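Local structure of HTH-type transcriptional regulator gadX (Escherichia coli, 3MKL) at residues 11-16 with 56-61; 61-66 with 91-96; 72-77 with 84-89. The protein activates transcription of acid-resistance genes such as gadA, gadB and gadC and can repress gadW, binding DNA through the AraC/XylS-type domain described here. All blocks are in the same frame, centred on the assembly; numbering follows the deposited sequence. Where two conformers were deposited one is given.

Overall arrangement
Interactions 1 and 2 share helix 51-67, the long helix that links the two helix-turn-helix units of an AraC/XylS-type DNA-binding domain; interactions 2 and 3 share helix 86-97. Interaction 1, which packs helix 8-17 on helix 51-67, closes along the chain before the other two open. Interaction 2 lies about 12 Å from it, centre to centre, and Gln61 belongs to both. Interaction 3 joins helices 74-80 and 86-97, about 10 Å from interaction 2 and 18 Å from interaction 1, nested within the loop that interaction 2 closes. Met60, on 56-61, packs on Phe93 and Phe89. Helix 51-67 thus holds helix 8-17 and, further along, the second, predicted helix-turn-helix.

Interaction 1. Residues 11-16 with 56-61; sequences RVCTVI and TECRMQ
Two cysteines meet sulfur to sulfur where helix 8-17 approaches helix 51-67. Cys13 SG lies 3.6 Å from Cys58 SG, much too far for a disulfide, so the pair packs as two reduced, apolar side chains. Cys58 SG also lies 3.8 Å from Cys13 CB, which places it alongside the Cys13 side chain. One helical turn further on, Ile16 brings its short branch to the same cysteine: CG2 comes 3.8 Å from Cys58 CB and 4.0 Å from Cys58 SG. Cys58 is thus the one residue of 56-61 that both Cys13 and Ile16 touch. Both cysteines hold SG anti to the carbonyl carbon (chi1 -68° in Cys13, -73° in Cys58), and from these positions the two sulfurs face each other across the helix interface. Ile16 keeps CG2 anti to its backbone N, which directs that methyl at Cys58. The CA atoms of Cys13 and Cys58 are 6.7 Å apart, a close approach that small cysteine side chains permit. No hydrogen bond crosses between the segments; the contact rests on apolar packing. Around it, Leu54 touches Val12 and Cys13, Leu55 touches Ile16, and Ile20 packs on Cys58. Helix 26-32 lies against helix 8-17 through Ile29 on Val12, while Met60 of helix 51-67 reaches away to Phe93 of helix 86-97.

Interaction 2. Residues 61-66 with 91-96; sequences QRALQL and YVFRNY
Helix 86-97, which by family precedent is probably the recognition helix of the second, predicted helix-turn-helix motif, is packed onto the long helix 51-67 through Phe93. Its ring receives two small apolar groups from consecutive residues. Ala63 CB stands at the edge of the ring, near its plane, 4.2 Å from Phe93 CD1. Leu64 meets it from an oblique direction with one methyl: CD1 is 3.9 Å from Phe93 CE1 and 4.1 Å from Phe93 CZ, and the two side chains cross at about a right angle. With CG anti to the backbone N (chi1 -174°), Phe93 extends its ring toward helix 51-67. Leu64 leaves its helix to one side of helix 86-97, yet its CD1 methyl reaches the ring. In the AraC/XylS-type domain helix 51-67 links the two helix-turn-helix units, and this contact seats the second of them against its C-terminal half. Ala63 and Phe93 are the nearest residues by backbone, their CA atoms 8.4 Å apart; the gap is spanned mainly by the aromatic side chain, with no hydrogen bond between the segments. Around these three residues, Pro101 and Tyr104 of helix 101-107 touch Phe93, and its ring meets that of Tyr97 with the planes at about 55°. Tyr104 and Tyr97 also touch Leu64, while Phe89 packs on Ala63, one turn before Phe93 on helix 86-97.

Interaction 3. Residues 72-77 with 84-89; sequences FSIKRV and HSVSYF
Ile74 touches both Val86 and Phe89 with its CG2 methyl, crossing each side chain at about a right angle, where the two helices of a predicted helix-turn-helix motif pack together. Ile74 CG2 lies 3.9 Å from Val86 CG1 and also 3.9 Å from Phe89 CE2, where it sits at the edge of the phenyl ring and in its plane. The ring therefore offers its rim, not a face, to Ile74. Val77, one turn along helix 74-80, approaches the same ring obliquely and brings CG1 to 4.0 Å from Phe89 CZ. Phe89 holds CG anti to its backbone N (chi1 165°), a setting that carries the ring across to helix 74-80. On the outer side Lys75 crosses Val86 at about a right angle: the aliphatic CG of the lysine is 3.8 Å from Val86 CG2, although Lys75 leaves its helix pointing away from 84-89. The two branches of Val86 are thus divided between two neighbours, CG1 on Ile74 and CG2 on Lys75. Pro101 of helix 101-107 touches both Ile74 and Phe89, and Met60 and Ala63 of helix 51-67 pack on Phe89. A serine at the N-cap position precedes each helix: Ser73 OG accepts from Arg76 N at 3.3 Å, and Ser85 OG accepts from Tyr88 N, also at 3.3 Å, with an N-H...O angle of 161°.

Interaction 1. Residues 11-16 with 56-61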
loop_
_atom_site.group_PDB
_atom_site.type_symbol
_atom_site.label_atom_id
_atom_site.label_comp_id
_atom_site.label_asym_id
_atom_site.label_seq_id
_atom_site.Cartn_x
_atom_site.Cartn_y
_atom_site.Cartn_z
ATOM N N ARG A 11 8.229 5.347 9.425
ATOM C CA ARG A 11 7.924 6.756 9.111
ATOM C C ARG A 11 7.292 6.948 7.737
ATOM O O ARG A 11 6.416 7.791 7.579
ATOM C CB ARG A 11 9.167 7.636 9.243
ATOM C CG ARG A 11 9.575 7.850 10.676
ATOM C CD ARG A 11 10.971 8.382 10.752
ATOM N NE ARG A 11 11.020 9.779 10.338
ATOM C CZ ARG A 11 12.132 10.410 9.970
ATOM N NH1 ARG A 11 13.290 9.763 9.966
ATOM N NH2 ARG A 11 12.082 11.688 9.605
ATOM N N VAL A 12 7.763 6.166 6.765
ATOM C CA VAL A 12 7.230 6.107 5.406
ATOM C C VAL A 12 5.809 5.506 5.396
ATOM O O VAL A 12 4.909 6.076 4.808
ATOM C CB VAL A 12 8.184 5.295 4.469
ATOM C CG1 VAL A 12 7.502 4.938 3.149
ATOM C CG2 VAL A 12 9.459 6.053 4.197
ATOM N N CYS A 13 5.594 4.371 6.055
ATOM C CA CYS A 13 4.232 3.830 6.203
ATOM C C CYS A 13 3.290 4.835 6.865
ATOM O O CYS A 13 2.120 4.906 6.508
ATOM C CB CYS A 13 4.239 2.502 6.966
ATOM S SG CYS A 13 5.018 1.170 6.007
ATOM N N THR A 14 3.798 5.641 7.802
ATOM C CA THR A 14 2.960 6.687 8.415
ATOM C C THR A 14 2.556 7.782 7.406
ATOM O O THR A 14 1.430 8.272 7.428
ATOM C CB THR A 14 3.612 7.324 9.673
ATOM O OG1 THR A 14 3.980 6.291 10.602
ATOM C CG2 THR A 14 2.608 8.309 10.362
ATOM N N VAL A 15 3.486 8.165 6.535
ATOM C CA VAL A 15 3.180 9.114 5.487
ATOM C C VAL A 15 2.112 8.521 4.561
ATOM O O VAL A 15 1.078 9.128 4.329
ATOM C CB VAL A 15 4.452 9.438 4.679
ATOM C CG1 VAL A 15 4.123 10.308 3.464
ATOM C CG2 VAL A 15 5.494 10.061 5.591
ATOM N N ILE A 16 2.377 7.313 4.061
ATOM C CA ILE A 16 1.492 6.624 3.122
ATOM C C ILE A 16 0.079 6.404 3.684
ATOM O O ILE A 16 -0.898 6.663 2.996
ATOM C CB ILE A 16 2.077 5.262 2.683
ATOM C CG1 ILE A 16 3.439 5.457 1.994
ATOM C CG2 ILE A 16 1.066 4.525 1.789
ATOM C CD1 ILE A 16 4.140 4.149 1.592
ATOM N N THR A 56 2.742 -1.018 -1.441
ATOM C CA THR A 56 1.934 -2.206 -1.675
ATOM C C THR A 56 1.436 -2.789 -0.360
ATOM O O THR A 56 0.262 -3.067 -0.214
ATOM C CB THR A 56 2.717 -3.262 -2.510
ATOM O OG1 THR A 56 2.838 -2.785 -3.861
ATOM C CG2 THR A 56 2.035 -4.609 -2.502
ATOM N N GLU A 57 2.334 -2.942 0.596
ATOM C CA GLU A 57 1.999 -3.539 1.873
ATOM C C GLU A 57 0.929 -2.743 2.625
ATOM O O GLU A 57 -0.028 -3.312 3.144
ATOM C CB GLU A 57 3.273 -3.724 2.690
ATOM C CG GLU A 57 4.081 -4.938 2.198
ATOM C CD GLU A 57 5.596 -4.789 2.328
ATOM O OE1 GLU A 57 6.083 -4.022 3.194
ATOM O OE2 GLU A 57 6.302 -5.479 1.567
ATOM N N CYS A 58 1.089 -1.422 2.639
ATOM C CA CYS A 58 0.093 -0.509 3.177
ATOM C C CYS A 58 -1.248 -0.693 2.458
ATOM O O CYS A 58 -2.302 -0.702 3.071
ATOM C CB CYS A 58 0.580 0.927 2.999
ATOM S SG CYS A 58 1.921 1.409 4.098
ATOM N N ARG A 59 -1.201 -0.847 1.147
ATOM C CA ARG A 59 -2.431 -0.967 0.408
ATOM C C ARG A 59 -3.116 -2.318 0.663
ATOM O O ARG A 59 -4.347 -2.377 0.753
ATOM C CB ARG A 59 -2.203 -0.709 -1.089
ATOM C CG ARG A 59 -1.941 0.736 -1.370
ATOM C CD ARG A 59 -1.531 1.015 -2.801
ATOM N NE ARG A 59 -1.677 2.443 -3.016
ATOM C CZ ARG A 59 -1.178 3.118 -4.037
ATOM N NH1 ARG A 59 -1.397 4.412 -4.110
ATOM N NH2 ARG A 59 -0.482 2.501 -4.977
HETATM N N MSE A 60 -2.343 -3.397 0.792
HETATM C CA MSE A 60 -2.954 -4.692 1.133
HETATM C C MSE A 60 -3.556 -4.668 2.523
HETATM O O MSE A 60 -4.581 -5.304 2.772
HETATM C CB MSE A 60 -1.972 -5.857 0.996
HETATM C CG MSE A 60 -1.472 -6.087 -0.401
HETATM SE SE MSE A 60 -2.872 -6.393 -1.711
HETATM C CE MSE A 60 -3.142 -4.652 -2.486
ATOM N N GLN A 61 -2.928 -3.926 3.424
ATOM C CA GLN A 61 -3.416 -3.856 4.787
ATOM C C GLN A 61 -4.756 -3.123 4.838
ATOM O O GLN A 61 -5.652 -3.510 5.607
ATOM C CB GLN A 61 -2.362 -3.219 5.697
ATOM C CG GLN A 61 -1.196 -4.180 6.015
ATOM C CD GLN A 61 -0.116 -3.570 6.909
ATOM O OE1 GLN A 61 0.180 -2.385 6.831
ATOM N NE2 GLN A 61 0.479 -4.391 7.755
#

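Interaction 2. Residues 61-66 with 91-96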
loop_
_atom_site.group_PDB
_atom_site.type_symbol
_atom_site.label_atom_id
_atom_site.label_comp_id
_atom_site.label_asym_id
_atom_site.label_seq_id
_atom_site.Cartn_x
_atom_site.Cartn_y
_atom_site.Cartn_z
ATOM N N GLN A 61 -2.928 -3.926 3.424
ATOM C CA GLN A 61 -3.416 -3.856 4.787
ATOM C C GLN A 61 -4.756 -3.123 4.838
ATOM O O GLN A 61 -5.652 -3.510 5.607
ATOM C CB GLN A 61 -2.362 -3.219 5.697
ATOM C CG GLN A 61 -1.196 -4.180 6.015
ATOM C CD GLN A 61 -0.116 -3.570 6.909
ATOM O OE1 GLN A 61 0.180 -2.385 6.831
ATOM N NE2 GLN A 61 0.479 -4.391 7.755
ATOM N N ARG A 62 -4.898 -2.088 4.007
ATOM C CA ARG A 62 -6.140 -1.316 3.922
ATOM C C ARG A 62 -7.231 -2.117 3.227
ATOM O O ARG A 62 -8.408 -2.030 3.600
ATOM C CB ARG A 62 -5.913 0.012 3.198
ATOM C CG ARG A 62 -7.105 0.967 3.227
ATOM C CD ARG A 62 -7.417 1.474 4.643
ATOM N NE ARG A 62 -6.211 1.915 5.350
ATOM C CZ ARG A 62 -5.864 3.188 5.553
ATOM N NH1 ARG A 62 -6.636 4.175 5.116
ATOM N NH2 ARG A 62 -4.744 3.471 6.204
ATOM N N ALA A 63 -6.832 -2.903 2.223
ATOM C CA ALA A 63 -7.759 -3.755 1.480
ATOM C C ALA A 63 -8.518 -4.723 2.382
ATOM O O ALA A 63 -9.684 -4.996 2.126
ATOM C CB ALA A 63 -7.048 -4.501 0.372
ATOM N N LEU A 64 -7.861 -5.238 3.422
ATOM C CA LEU A 64 -8.525 -6.117 4.405
ATOM C C LEU A 64 -9.675 -5.441 5.137
ATOM O O LEU A 64 -10.682 -6.079 5.423
ATOM C CB LEU A 64 -7.530 -6.672 5.435
ATOM C CG LEU A 64 -7.263 -8.167 5.283
ATOM C CD1 LEU A 64 -7.015 -8.524 3.827
ATOM C CD2 LEU A 64 -6.123 -8.625 6.184
ATOM N N GLN A 65 -9.520 -4.149 5.419
ATOM C CA GLN A 65 -10.523 -3.375 6.155
ATOM C C GLN A 65 -11.762 -3.068 5.315
ATOM O O GLN A 65 -12.859 -2.960 5.851
ATOM C CB GLN A 65 -9.910 -2.066 6.671
ATOM C CG GLN A 65 -8.650 -2.253 7.501
ATOM C CD GLN A 65 -8.173 -0.975 8.163
ATOM O OE1 GLN A 65 -8.194 0.114 7.568
ATOM N NE2 GLN A 65 -7.721 -1.103 9.406
ATOM N N LEU A 66 -11.590 -2.928 4.002
ATOM C CA LEU A 66 -12.684 -2.484 3.128
ATOM C C LEU A 66 -13.469 -3.641 2.500
ATOM O O LEU A 66 -14.665 -3.532 2.198
ATOM C CB LEU A 66 -12.150 -1.552 2.033
ATOM C CG LEU A 66 -11.225 -0.382 2.403
ATOM C CD1 LEU A 66 -10.802 0.349 1.162
ATOM C CD2 LEU A 66 -11.885 0.577 3.403
ATOM N N TYR A 91 -4.323 -9.415 -8.732
ATOM C CA TYR A 91 -3.019 -10.091 -8.814
ATOM C C TYR A 91 -2.145 -9.862 -7.553
ATOM O O TYR A 91 -1.513 -10.778 -7.028
ATOM C CB TYR A 91 -2.264 -9.630 -10.068
ATOM C CG TYR A 91 -0.763 -9.708 -9.918
ATOM C CD1 TYR A 91 -0.082 -10.920 -10.136
ATOM C CD2 TYR A 91 -0.005 -8.577 -9.585
ATOM C CE1 TYR A 91 1.313 -11.007 -9.987
ATOM C CE2 TYR A 91 1.400 -8.663 -9.455
ATOM C CZ TYR A 91 2.030 -9.881 -9.650
ATOM O OH TYR A 91 3.371 -9.986 -9.513
ATOM N N VAL A 92 -2.102 -8.620 -7.088
ATOM C CA VAL A 92 -1.226 -8.281 -5.983
ATOM C C VAL A 92 -1.820 -8.776 -4.656
ATOM O O VAL A 92 -1.071 -9.165 -3.741
ATOM C CB VAL A 92 -0.976 -6.766 -5.949
ATOM C CG1 VAL A 92 -0.188 -6.388 -4.737
ATOM C CG2 VAL A 92 -0.180 -6.369 -7.184
ATOM N N PHE A 93 -3.154 -8.766 -4.567
ATOM C CA PHE A 93 -3.849 -9.317 -3.377
ATOM C C PHE A 93 -3.668 -10.826 -3.278
ATOM O O PHE A 93 -3.290 -11.340 -2.233
ATOM C CB PHE A 93 -5.322 -8.949 -3.408
ATOM C CG PHE A 93 -6.102 -9.342 -2.169
ATOM C CD1 PHE A 93 -6.449 -8.383 -1.219
ATOM C CD2 PHE A 93 -6.545 -10.644 -1.993
ATOM C CE1 PHE A 93 -7.212 -8.721 -0.104
ATOM C CE2 PHE A 93 -7.316 -11.008 -0.879
ATOM C CZ PHE A 93 -7.652 -10.037 0.073
ATOM N N ARG A 94 -3.889 -11.525 -4.386
ATOM C CA ARG A 94 -3.650 -12.966 -4.413
ATOM C C ARG A 94 -2.204 -13.346 -4.045
ATOM O O ARG A 94 -2.003 -14.328 -3.344
ATOM C CB ARG A 94 -4.091 -13.595 -5.732
ATOM C CG ARG A 94 -3.895 -15.099 -5.741
ATOM C CD ARG A 94 -4.692 -15.826 -6.822
ATOM N NE ARG A 94 -4.127 -15.574 -8.139
ATOM C CZ ARG A 94 -4.707 -14.830 -9.077
ATOM N NH1 ARG A 94 -5.902 -14.275 -8.879
ATOM N NH2 ARG A 94 -4.093 -14.649 -10.230
ATOM N N ASN A 95 -1.214 -12.575 -4.514
ATOM C CA ASN A 95 0.178 -12.799 -4.143
ATOM C C ASN A 95 0.387 -12.611 -2.652
ATOM O O ASN A 95 1.066 -13.399 -2.017
ATOM C CB ASN A 95 1.128 -11.856 -4.895
ATOM C CG ASN A 95 1.585 -12.413 -6.216
ATOM O OD1 ASN A 95 1.201 -13.518 -6.613
ATOM N ND2 ASN A 95 2.439 -11.659 -6.907
ATOM N N TYR A 96 -0.201 -11.544 -2.116
ATOM C CA TYR A 96 -0.040 -11.188 -0.722
ATOM C C TYR A 96 -0.788 -12.116 0.250
ATOM O O TYR A 96 -0.301 -12.369 1.344
ATOM C CB TYR A 96 -0.496 -9.740 -0.506
ATOM C CG TYR A 96 0.155 -9.069 0.695
ATOM C CD1 TYR A 96 1.344 -8.356 0.553
ATOM C CD2 TYR A 96 -0.419 -9.144 1.978
ATOM C CE1 TYR A 96 1.956 -7.744 1.647
ATOM C CE2 TYR A 96 0.188 -8.517 3.074
ATOM C CZ TYR A 96 1.369 -7.819 2.888
ATOM O OH TYR A 96 1.979 -7.206 3.927
#

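Interaction 3. Residues 72-77 with 84-89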
loop_
_atom_site.group_PDB
_atom_site.type_symbol
_atom_site.label_atom_id
_atom_site.label_comp_id
_atom_site.label_asym_id
_atom_site.label_seq_id
_atom_site.Cartn_x
_atom_site.Cartn_y
_atom_site.Cartn_z
ATOM N N PHE A 72 -19.562 -3.214 -0.736
ATOM C CA PHE A 72 -18.357 -2.661 -1.340
ATOM C C PHE A 72 -17.821 -3.712 -2.317
ATOM O O PHE A 72 -17.346 -4.786 -1.918
ATOM C CB PHE A 72 -17.319 -2.290 -0.288
ATOM N N SER A 73 -17.962 -3.417 -3.603
ATOM C CA SER A 73 -17.483 -4.300 -4.639
ATOM C C SER A 73 -15.943 -4.333 -4.650
ATOM O O SER A 73 -15.292 -3.404 -4.185
ATOM C CB SER A 73 -18.055 -3.875 -5.994
ATOM O OG SER A 73 -17.581 -2.602 -6.381
ATOM N N ILE A 74 -15.377 -5.427 -5.139
ATOM C CA ILE A 74 -13.927 -5.571 -5.332
ATOM C C ILE A 74 -13.363 -4.347 -6.069
ATOM O O ILE A 74 -12.292 -3.829 -5.711
ATOM C CB ILE A 74 -13.608 -6.887 -6.106
ATOM C CG1 ILE A 74 -14.203 -8.116 -5.377
ATOM C CG2 ILE A 74 -12.094 -7.034 -6.380
ATOM C CD1 ILE A 74 -13.928 -8.174 -3.869
ATOM N N LYS A 75 -14.123 -3.894 -7.075
ATOM C CA LYS A 75 -13.863 -2.680 -7.867
ATOM C C LYS A 75 -13.699 -1.422 -7.005
ATOM O O LYS A 75 -12.790 -0.631 -7.215
ATOM C CB LYS A 75 -15.017 -2.473 -8.865
ATOM C CG LYS A 75 -14.623 -1.769 -10.164
ATOM C CD LYS A 75 -15.523 -2.221 -11.324
ATOM C CE LYS A 75 -16.573 -1.166 -11.689
ATOM N NZ LYS A 75 -15.945 0.059 -12.287
ATOM N N ARG A 76 -14.590 -1.266 -6.035
ATOM C CA ARG A 76 -14.597 -0.152 -5.100
ATOM C C ARG A 76 -13.390 -0.204 -4.175
ATOM O O ARG A 76 -12.778 0.820 -3.885
ATOM C CB ARG A 76 -15.897 -0.207 -4.282
ATOM C CG ARG A 76 -15.762 0.076 -2.777
ATOM C CD ARG A 76 -15.696 1.577 -2.468
ATOM N NE ARG A 76 -16.427 2.407 -3.439
ATOM C CZ ARG A 76 -17.751 2.409 -3.605
ATOM N NH1 ARG A 76 -18.300 3.208 -4.507
ATOM N NH2 ARG A 76 -18.525 1.610 -2.884
ATOM N N VAL A 77 -13.064 -1.400 -3.698
ATOM C CA VAL A 77 -11.937 -1.567 -2.810
ATOM C C VAL A 77 -10.654 -1.119 -3.519
ATOM O O VAL A 77 -9.845 -0.392 -2.952
ATOM C CB VAL A 77 -11.809 -3.021 -2.318
ATOM C CG1 VAL A 77 -10.647 -3.137 -1.325
ATOM C CG2 VAL A 77 -13.093 -3.478 -1.662
ATOM N N HIS A 84 -5.891 1.588 -10.215
ATOM C CA HIS A 84 -6.714 2.003 -11.316
ATOM C C HIS A 84 -7.177 0.760 -12.036
ATOM O O HIS A 84 -8.100 0.812 -12.853
ATOM C CB HIS A 84 -5.931 2.925 -12.256
ATOM C CG HIS A 84 -5.583 4.248 -11.643
ATOM N ND1 HIS A 84 -4.390 4.477 -10.986
ATOM C CD2 HIS A 84 -6.277 5.412 -11.578
ATOM C CE1 HIS A 84 -4.366 5.723 -10.544
ATOM N NE2 HIS A 84 -5.499 6.310 -10.887
ATOM N N SER A 85 -6.535 -0.361 -11.722
ATOM C CA SER A 85 -6.763 -1.599 -12.450
ATOM C C SER A 85 -7.160 -2.724 -11.478
ATOM O O SER A 85 -6.356 -3.116 -10.604
ATOM C CB SER A 85 -5.512 -1.910 -13.285
ATOM O OG SER A 85 -5.476 -3.241 -13.722
ATOM N N VAL A 86 -8.402 -3.216 -11.604
ATOM C CA VAL A 86 -8.885 -4.338 -10.765
ATOM C C VAL A 86 -8.150 -5.671 -10.986
ATOM O O VAL A 86 -7.905 -6.394 -10.018
ATOM C CB VAL A 86 -10.408 -4.575 -10.873
ATOM C CG1 VAL A 86 -10.885 -5.541 -9.760
ATOM C CG2 VAL A 86 -11.153 -3.264 -10.769
ATOM N N SER A 87 -7.814 -5.996 -12.240
ATOM C CA SER A 87 -6.974 -7.174 -12.562
ATOM C C SER A 87 -5.646 -7.111 -11.826
ATOM O O SER A 87 -5.196 -8.084 -11.193
ATOM C CB SER A 87 -6.662 -7.236 -14.050
ATOM O OG SER A 87 -7.811 -7.502 -14.820
ATOM N N TYR A 88 -4.987 -5.967 -11.927
ATOM C CA TYR A 88 -3.718 -5.803 -11.205
ATOM C C TYR A 88 -3.904 -5.894 -9.667
ATOM O O TYR A 88 -3.164 -6.630 -8.963
ATOM C CB TYR A 88 -3.018 -4.506 -11.608
ATOM C CG TYR A 88 -1.791 -4.214 -10.754
ATOM C CD1 TYR A 88 -0.602 -4.874 -10.982
ATOM C CD2 TYR A 88 -1.841 -3.293 -9.712
ATOM C CE1 TYR A 88 0.534 -4.621 -10.226
ATOM C CE2 TYR A 88 -0.691 -3.027 -8.922
ATOM C CZ TYR A 88 0.490 -3.701 -9.198
ATOM O OH TYR A 88 1.618 -3.471 -8.453
ATOM N N PHE A 89 -4.887 -5.158 -9.144
ATOM C CA PHE A 89 -5.205 -5.270 -7.716
ATOM C C PHE A 89 -5.458 -6.726 -7.315
ATOM O O PHE A 89 -4.888 -7.192 -6.337
ATOM C CB PHE A 89 -6.408 -4.398 -7.331
ATOM C CG PHE A 89 -7.004 -4.734 -5.991
ATOM C CD1 PHE A 89 -6.349 -4.400 -4.814
ATOM C CD2 PHE A 89 -8.239 -5.368 -5.907
ATOM C CE1 PHE A 89 -6.936 -4.698 -3.577
ATOM C CE2 PHE A 89 -8.819 -5.655 -4.679
ATOM C CZ PHE A 89 -8.163 -5.335 -3.524
#